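Local coordinates for Orf c02003 protein (Sulfolobus solfataricus P2, PDB 2Q00) that is of unknown function but belongs to the archaeal PaREP1 family and folds as a compact, all-helical single chain, at residues Y10-E15 against K29-A33; S6-Y10 against E35-K39. All coordinates share one frame; numbering follows the deposited sequence.

Contact 1: residues Y10-E15 against K29-A33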
ATOM      1  N   TYR A  10       7.174  -5.006  -4.361  1.00 41.99           N
ATOM      2  CA  TYR A  10       5.854  -5.029  -4.985  1.00 41.61           C
ATOM      3  C   TYR A  10       5.687  -3.817  -5.888  1.00 37.63           C
ATOM      4  O   TYR A  10       5.155  -3.931  -6.979  1.00 38.60           O
ATOM      5  CB  TYR A  10       4.751  -5.054  -3.920  1.00 41.17           C
ATOM      6  CG  TYR A  10       4.464  -6.439  -3.414  1.00 39.38           C
ATOM      7  CD1 TYR A  10       4.091  -7.458  -4.300  1.00 33.80           C
ATOM      8  CD2 TYR A  10       4.522  -6.730  -2.053  1.00 37.75           C
ATOM      9  CE1 TYR A  10       3.769  -8.724  -3.834  1.00 32.26           C
ATOM     10  CE2 TYR A  10       4.208  -8.001  -1.578  1.00 32.14           C
ATOM     11  CZ  TYR A  10       3.822  -8.989  -2.468  1.00 37.79           C
ATOM     12  OH  TYR A  10       3.403 -10.209  -1.983  1.00 42.65           O
ATOM     13  N   TYR A  11       6.152  -2.663  -5.427  1.00 39.29           N
ATOM     14  CA  TYR A  11       6.065  -1.434  -6.209  1.00 44.48           C
ATOM     15  C   TYR A  11       6.794  -1.590  -7.551  1.00 46.22           C
ATOM     16  O   TYR A  11       6.239  -1.297  -8.616  1.00 47.52           O
ATOM     17  CB  TYR A  11       6.684  -0.262  -5.445  1.00 45.57           C
ATOM     18  CG  TYR A  11       6.375   1.084  -6.065  1.00 51.17           C
ATOM     19  CD1 TYR A  11       5.117   1.678  -5.894  1.00 50.15           C
ATOM     20  CD2 TYR A  11       7.314   1.742  -6.856  1.00 56.52           C
ATOM     21  CE1 TYR A  11       4.804   2.885  -6.495  1.00 50.26           C
ATOM     22  CE2 TYR A  11       7.014   2.952  -7.466  1.00 57.62           C
ATOM     23  CZ  TYR A  11       5.756   3.521  -7.283  1.00 56.83           C
ATOM     24  OH  TYR A  11       5.449   4.718  -7.891  1.00 58.00           O
ATOM     25  N   GLU A  12       8.046  -2.036  -7.489  1.00 46.42           N
ATOM     26  CA  GLU A  12       8.831  -2.232  -8.699  1.00 45.21           C
ATOM     27  C   GLU A  12       8.115  -3.194  -9.644  1.00 44.82           C
ATOM     28  O   GLU A  12       8.071  -2.946 -10.849  1.00 46.73           O
ATOM     29  CB  GLU A  12      10.213  -2.766  -8.356  1.00 47.17           C
ATOM     30  N   GLU A  13       7.556  -4.283  -9.110  1.00 42.90           N
ATOM     31  CA  GLU A  13       6.835  -5.235  -9.958  1.00 47.88           C
ATOM     32  C   GLU A  13       5.553  -4.587 -10.539  1.00 48.54           C
ATOM     33  O   GLU A  13       5.145  -4.894 -11.673  1.00 49.42           O
ATOM     34  CB  GLU A  13       6.469  -6.508  -9.174  1.00 45.54           C
ATOM     35  CG  GLU A  13       7.647  -7.231  -8.517  1.00 56.87           C
ATOM     36  CD  GLU A  13       7.212  -8.533  -7.821  1.00 60.37           C
ATOM     37  OE1 GLU A  13       6.154  -8.524  -7.134  1.00 64.66           O
ATOM     38  OE2 GLU A  13       7.928  -9.564  -7.953  1.00 62.10           O
ATOM     39  N   ALA A  14       4.919  -3.699  -9.770  1.00 47.16           N
ATOM     40  CA  ALA A  14       3.719  -3.017 -10.262  1.00 46.62           C
ATOM     41  C   ALA A  14       4.169  -2.112 -11.419  1.00 45.44           C
ATOM     42  O   ALA A  14       3.535  -2.073 -12.471  1.00 43.08           O
ATOM     43  CB  ALA A  14       3.071  -2.191  -9.153  1.00 41.99           C
ATOM     44  N   GLU A  15       5.277  -1.406 -11.214  1.00 47.79           N
ATOM     45  CA  GLU A  15       5.836  -0.523 -12.230  1.00 50.67           C
ATOM     46  C   GLU A  15       6.092  -1.287 -13.539  1.00 52.29           C
ATOM     47  O   GLU A  15       5.787  -0.792 -14.623  1.00 54.12           O
ATOM     48  CB  GLU A  15       7.150   0.075 -11.729  1.00 45.21           C
ATOM     49  CG  GLU A  15       7.032   0.974 -10.516  1.00 50.84           C
ATOM     50  CD  GLU A  15       6.618   2.392 -10.877  1.00 55.20           C
ATOM     51  OE1 GLU A  15       5.408   2.639 -11.090  1.00 56.77           O
ATOM     52  OE2 GLU A  15       7.509   3.265 -10.957  1.00 62.59           O
ATOM     53  N   LYS A  29      -0.414  -5.246  -7.591  1.00 45.36           N
ATOM     54  CA  LYS A  29       0.923  -5.187  -7.011  1.00 44.66           C
ATOM     55  C   LYS A  29       1.110  -3.892  -6.253  1.00 44.77           C
ATOM     56  O   LYS A  29       1.772  -3.866  -5.204  1.00 45.70           O
ATOM     57  CB  LYS A  29       2.000  -5.331  -8.087  1.00 48.11           C
ATOM     58  CG  LYS A  29       2.510  -6.759  -8.255  1.00 47.14           C
ATOM     59  CD  LYS A  29       1.568  -7.638  -9.044  1.00 55.13           C
ATOM     60  CE  LYS A  29       1.537  -9.063  -8.491  1.00 56.34           C
ATOM     61  NZ  LYS A  29       2.878  -9.579  -8.093  1.00 54.67           N
ATOM     62  N   TYR A  30       0.529  -2.816  -6.782  1.00 45.60           N
ATOM     63  CA  TYR A  30       0.610  -1.521  -6.121  1.00 43.03           C
ATOM     64  C   TYR A  30      -0.115  -1.627  -4.793  1.00 42.52           C
ATOM     65  O   TYR A  30       0.323  -1.067  -3.793  1.00 44.35           O
ATOM     66  CB  TYR A  30      -0.044  -0.429  -6.964  1.00 45.33           C
ATOM     67  CG  TYR A  30       0.807   0.087  -8.104  1.00 43.99           C
ATOM     68  CD1 TYR A  30       2.033   0.701  -7.854  1.00 42.82           C
ATOM     69  CD2 TYR A  30       0.376  -0.023  -9.434  1.00 44.58           C
ATOM     70  CE1 TYR A  30       2.815   1.193  -8.894  1.00 45.68           C
ATOM     71  CE2 TYR A  30       1.148   0.472 -10.488  1.00 43.59           C
ATOM     72  CZ  TYR A  30       2.375   1.083 -10.210  1.00 44.42           C
ATOM     73  OH  TYR A  30       3.161   1.595 -11.222  1.00 47.35           O
ATOM     74  N   TYR A  31      -1.237  -2.340  -4.786  1.00 41.47           N
ATOM     75  CA  TYR A  31      -1.989  -2.494  -3.552  1.00 44.99           C
ATOM     76  C   TYR A  31      -1.176  -3.324  -2.555  1.00 42.63           C
ATOM     77  O   TYR A  31      -1.071  -2.972  -1.387  1.00 45.01           O
ATOM     78  CB  TYR A  31      -3.335  -3.165  -3.815  1.00 48.33           C
ATOM     79  CG  TYR A  31      -4.142  -3.367  -2.551  1.00 51.97           C
ATOM     80  CD1 TYR A  31      -4.591  -2.272  -1.805  1.00 50.53           C
ATOM     81  CD2 TYR A  31      -4.442  -4.651  -2.089  1.00 50.28           C
ATOM     82  CE1 TYR A  31      -5.313  -2.452  -0.636  1.00 46.84           C
ATOM     83  CE2 TYR A  31      -5.164  -4.840  -0.920  1.00 47.77           C
ATOM     84  CZ  TYR A  31      -5.594  -3.733  -0.196  1.00 52.78           C
ATOM     85  OH  TYR A  31      -6.271  -3.901   0.980  1.00 59.58           O
ATOM     86  N   LYS A  32      -0.609  -4.434  -3.020  1.00 43.30           N
ATOM     87  CA  LYS A  32       0.210  -5.278  -2.156  1.00 43.09           C
ATOM     88  C   LYS A  32       1.379  -4.466  -1.611  1.00 42.47           C
ATOM     89  O   LYS A  32       1.776  -4.646  -0.466  1.00 44.75           O
ATOM     90  CB  LYS A  32       0.723  -6.500  -2.920  1.00 45.22           C
ATOM     91  CG  LYS A  32      -0.335  -7.565  -3.131  1.00 47.19           C
ATOM     92  CD  LYS A  32       0.228  -8.777  -3.852  1.00 45.94           C
ATOM     93  CE  LYS A  32      -0.804  -9.902  -3.978  1.00 45.16           C
ATOM     94  NZ  LYS A  32      -0.166 -11.111  -4.609  1.00 60.23           N
ATOM     95  N   ALA A  33       1.918  -3.567  -2.432  1.00 41.26           N
ATOM     96  CA  ALA A  33       3.014  -2.708  -2.000  1.00 41.75           C
ATOM     97  C   ALA A  33       2.512  -1.862  -0.840  1.00 42.57           C
ATOM     98  O   ALA A  33       3.229  -1.636   0.138  1.00 45.56           O
ATOM     99  CB  ALA A  33       3.490  -1.791  -3.156  1.00 37.92           C
TER
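Tyr10, Tyr11 and Ala14 pack against Lys29, Tyr30, Lys32 and Ala33 in an antiparallel helical hairpin, in which helix 6-19 runs back along helix 23-45. The local axes come within 7.6 Å at 165°, a close approach consistent with the small side chains of Ala14 and Ala33: Ala33 CB lies 3.6 Å from Tyr10 CB, and Ala14 CB sits over the centre of the Tyr30 ring while also touching Lys29 CB. With CG beside its own backbone N (chi1 -84°), Tyr10 lays its ring flat along Lys32. Lys32 CB stands 3.6 Å from the centroid of the Tyr10 ring, almost on the ring normal, a CH-pi contact, and the extended lysine chain carries CD on to CE1. Were Tyr10 an alanine, the aliphatic part of Lys32 would probably lose the ring it lies on and a gap would open beside it.

On the other flank the two-helix packing turns aromatic. Tyr30 points its edge at the face of Tyr11 in an offset edge-to-face pair, centroids 5.4 Å apart and planes at 70°. Past that pair, Tyr30 OH donates a hydrogen bond to Glu15 OE1, modelled at 2.5 Å, a length doubtful at this resolution; the Glu15 chain bends at chi2 to bring the carboxylate to the ring edge. Lys108 of helix 101-122 makes weak polar contacts with both Glu15 OE1 and Tyr11 OH. At the more exposed margin, the repeatedly bent chain of Lys29 brings NZ to 3.6 Å from Glu13 OE1, a salt bridge at long range.

Contact 2: residues S6-Y10 against E35-K39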
ATOM      1  N   SER A   6       9.791  -5.590   1.307  1.00 39.44           N
ATOM      2  CA  SER A   6       8.775  -6.258   0.504  1.00 39.46           C
ATOM      3  C   SER A   6       7.921  -5.180  -0.193  1.00 38.43           C
ATOM      4  O   SER A   6       7.452  -5.361  -1.315  1.00 39.26           O
ATOM      5  CB  SER A   6       7.893  -7.118   1.402  1.00 39.45           C
ATOM      6  OG  SER A   6       7.348  -6.342   2.453  1.00 37.43           O
ATOM      7  N   ALA A   7       7.743  -4.051   0.486  1.00 39.22           N
ATOM      8  CA  ALA A   7       6.962  -2.935  -0.056  1.00 41.91           C
ATOM      9  C   ALA A   7       7.594  -2.437  -1.359  1.00 41.35           C
ATOM     10  O   ALA A   7       6.916  -2.331  -2.391  1.00 42.49           O
ATOM     11  CB  ALA A   7       6.898  -1.806   0.959  1.00 39.71           C
ATOM     12  N   GLU A   8       8.896  -2.159  -1.307  1.00 40.07           N
ATOM     13  CA  GLU A   8       9.635  -1.680  -2.473  1.00 39.11           C
ATOM     14  C   GLU A   8       9.602  -2.645  -3.643  1.00 41.09           C
ATOM     15  O   GLU A   8       9.545  -2.225  -4.806  1.00 47.69           O
ATOM     16  CB  GLU A   8      11.081  -1.390  -2.089  1.00 37.73           C
ATOM     17  CG  GLU A   8      11.223  -0.211  -1.155  1.00 44.22           C
ATOM     18  CD  GLU A   8      12.616  -0.086  -0.559  1.00 54.80           C
ATOM     19  OE1 GLU A   8      12.981  -0.940   0.283  1.00 60.50           O
ATOM     20  OE2 GLU A   8      13.340   0.867  -0.930  1.00 59.13           O
ATOM     21  N   VAL A   9       9.623  -3.937  -3.340  1.00 40.63           N
ATOM     22  CA  VAL A   9       9.607  -4.961  -4.379  1.00 42.89           C
ATOM     23  C   VAL A   9       8.270  -5.034  -5.113  1.00 42.50           C
ATOM     24  O   VAL A   9       8.233  -5.137  -6.344  1.00 44.75           O
ATOM     25  CB  VAL A   9       9.937  -6.349  -3.805  1.00 44.47           C
ATOM     26  CG1 VAL A   9       9.850  -7.383  -4.897  1.00 40.66           C
ATOM     27  CG2 VAL A   9      11.332  -6.341  -3.210  1.00 44.34           C
ATOM     28  N   TYR A  10       7.174  -5.006  -4.361  1.00 41.99           N
ATOM     29  CA  TYR A  10       5.854  -5.029  -4.985  1.00 41.61           C
ATOM     30  C   TYR A  10       5.687  -3.817  -5.888  1.00 37.63           C
ATOM     31  O   TYR A  10       5.155  -3.931  -6.979  1.00 38.60           O
ATOM     32  CB  TYR A  10       4.751  -5.054  -3.920  1.00 41.17           C
ATOM     33  CG  TYR A  10       4.464  -6.439  -3.414  1.00 39.38           C
ATOM     34  CD1 TYR A  10       4.091  -7.458  -4.300  1.00 33.80           C
ATOM     35  CD2 TYR A  10       4.522  -6.730  -2.053  1.00 37.75           C
ATOM     36  CE1 TYR A  10       3.769  -8.724  -3.834  1.00 32.26           C
ATOM     37  CE2 TYR A  10       4.208  -8.001  -1.578  1.00 32.14           C
ATOM     38  CZ  TYR A  10       3.822  -8.989  -2.468  1.00 37.79           C
ATOM     39  OH  TYR A  10       3.403 -10.209  -1.983  1.00 42.65           O
ATOM     40  N   GLU A  35      -0.060  -2.588   1.215  1.00 40.33           N
ATOM     41  CA  GLU A  35      -0.316  -3.399   2.386  1.00 43.75           C
ATOM     42  C   GLU A  35       0.972  -3.591   3.193  1.00 43.39           C
ATOM     43  O   GLU A  35       0.982  -3.421   4.419  1.00 43.24           O
ATOM     44  CB  GLU A  35      -0.887  -4.747   1.982  1.00 43.39           C
ATOM     45  CG  GLU A  35      -1.166  -5.638   3.183  1.00 54.72           C
ATOM     46  CD  GLU A  35      -1.839  -6.945   2.812  1.00 66.06           C
ATOM     47  OE1 GLU A  35      -2.817  -6.914   2.027  1.00 73.62           O
ATOM     48  OE2 GLU A  35      -1.393  -8.000   3.321  1.00 71.00           O
ATOM     49  N   GLU A  36       2.061  -3.912   2.492  1.00 44.15           N
ATOM     50  CA  GLU A  36       3.356  -4.124   3.129  1.00 42.95           C
ATOM     51  C   GLU A  36       3.875  -2.859   3.792  1.00 42.00           C
ATOM     52  O   GLU A  36       4.522  -2.917   4.841  1.00 44.55           O
ATOM     53  CB  GLU A  36       4.379  -4.618   2.106  1.00 44.85           C
ATOM     54  CG  GLU A  36       4.010  -5.943   1.468  1.00 45.93           C
ATOM     55  CD  GLU A  36       3.912  -7.056   2.486  1.00 49.11           C
ATOM     56  OE1 GLU A  36       4.904  -7.271   3.212  1.00 43.90           O
ATOM     57  OE2 GLU A  36       2.848  -7.711   2.556  1.00 53.48           O
ATOM     58  N   ALA A  37       3.599  -1.716   3.180  1.00 43.91           N
ATOM     59  CA  ALA A  37       4.047  -0.446   3.736  1.00 43.92           C
ATOM     60  C   ALA A  37       3.395  -0.228   5.091  1.00 44.14           C
ATOM     61  O   ALA A  37       4.037   0.234   6.036  1.00 44.30           O
ATOM     62  CB  ALA A  37       3.690   0.690   2.796  1.00 46.86           C
ATOM     63  N   ILE A  38       2.112  -0.566   5.178  1.00 46.12           N
ATOM     64  CA  ILE A  38       1.362  -0.424   6.423  1.00 47.74           C
ATOM     65  C   ILE A  38       1.904  -1.372   7.504  1.00 49.54           C
ATOM     66  O   ILE A  38       2.137  -0.956   8.647  1.00 46.62           O
ATOM     67  CB  ILE A  38      -0.134  -0.736   6.214  1.00 49.89           C
ATOM     68  CG1 ILE A  38      -0.756   0.266   5.224  1.00 51.19           C
ATOM     69  CG2 ILE A  38      -0.843  -0.708   7.554  1.00 44.01           C
ATOM     70  CD1 ILE A  38      -0.783   1.723   5.720  1.00 45.18           C
ATOM     71  N   LYS A  39       2.092  -2.642   7.143  1.00 47.18           N
ATOM     72  CA  LYS A  39       2.622  -3.608   8.096  1.00 48.27           C
ATOM     73  C   LYS A  39       3.959  -3.095   8.633  1.00 49.24           C
ATOM     74  O   LYS A  39       4.183  -3.054   9.842  1.00 50.80           O
ATOM     75  CB  LYS A  39       2.820  -4.974   7.438  1.00 47.73           C
ATOM     76  CG  LYS A  39       1.534  -5.657   7.016  1.00 44.51           C
ATOM     77  CD  LYS A  39       1.790  -7.013   6.389  1.00 45.98           C
ATOM     78  CE  LYS A  39       0.502  -7.633   5.878  1.00 51.44           C
ATOM     79  NZ  LYS A  39       0.782  -8.913   5.173  1.00 62.84           N
TER
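Ser6 OG donates a hydrogen bond of 2.7 Å to Glu36 OE1, the one polar link between 6-10 and 35-39. The hydroxyl comes to the anti side of that oxygen, 17° out of the carboxylate plane. Glu36 can present OE1 there because its chain folds at chi2 (-61°) instead of reaching straight out. Its first torsion, with CG beside the backbone N, puts CG at the ring edge of Tyr10, 3.6 Å from CD2 and near the ring plane. Glu36 CG touches both the serine hydroxyl and the tyrosine edge, while Glu36 CB rests 3.8 Å from Ala7 CA.

These are two antiparallel helices, 6-19 and 23-45, packed at 167° with local axes 8.5 Å apart at their closest. Ala7 and Glu36 are the residues level with each other, their CA atoms 5.0 Å apart, and Ala7 CB also reaches the backbone N of Ala37. Helix 101-122 packs against the two alanines: Val115 meets Ala7, and Leu114 and Ala118 meet Ala37.

Further out, Lys39 steadies the glutamate from one turn along its own helix. Lys39 NZ forms a salt bridge with Glu36 OE2 at 3.5 Å. A shorter, hydrogen-bonded one joins Lys39 NZ to the anti lone pair of Glu35 OE2 at 3.0 Å. In Glu36, OE1 is hydrogen-bonded to the serine and OE2 lies in the looser salt bridge with the lysine, which probably limits the carboxylate's rotation and favours its ionised form. Trp60 adds a cation-pi contact to Lys39.

Overall arrangement
Both contacts belong to a single interface, that of helix 6-19 with helix 23-45, and their centres lie about 8 Å apart. The chain passes 6-10, 10-15, 29-33 and 35-39 in that order, so contact 1 sits closer to the turn joining the helices; contact 2 lies farther from it, at the start of helix 6-19 and in the later half of helix 23-45. Tyr10 serves both, and Ala33 CB packs 3.6 Å from Ala7 O, making the seam continuous. Helix 101-122 lies against both contacts, adding a third helix to the hairpin. All four segments belong to the PaREP1/PaREP8 region, so this pairing is probably part of the family's shared helical scaffold.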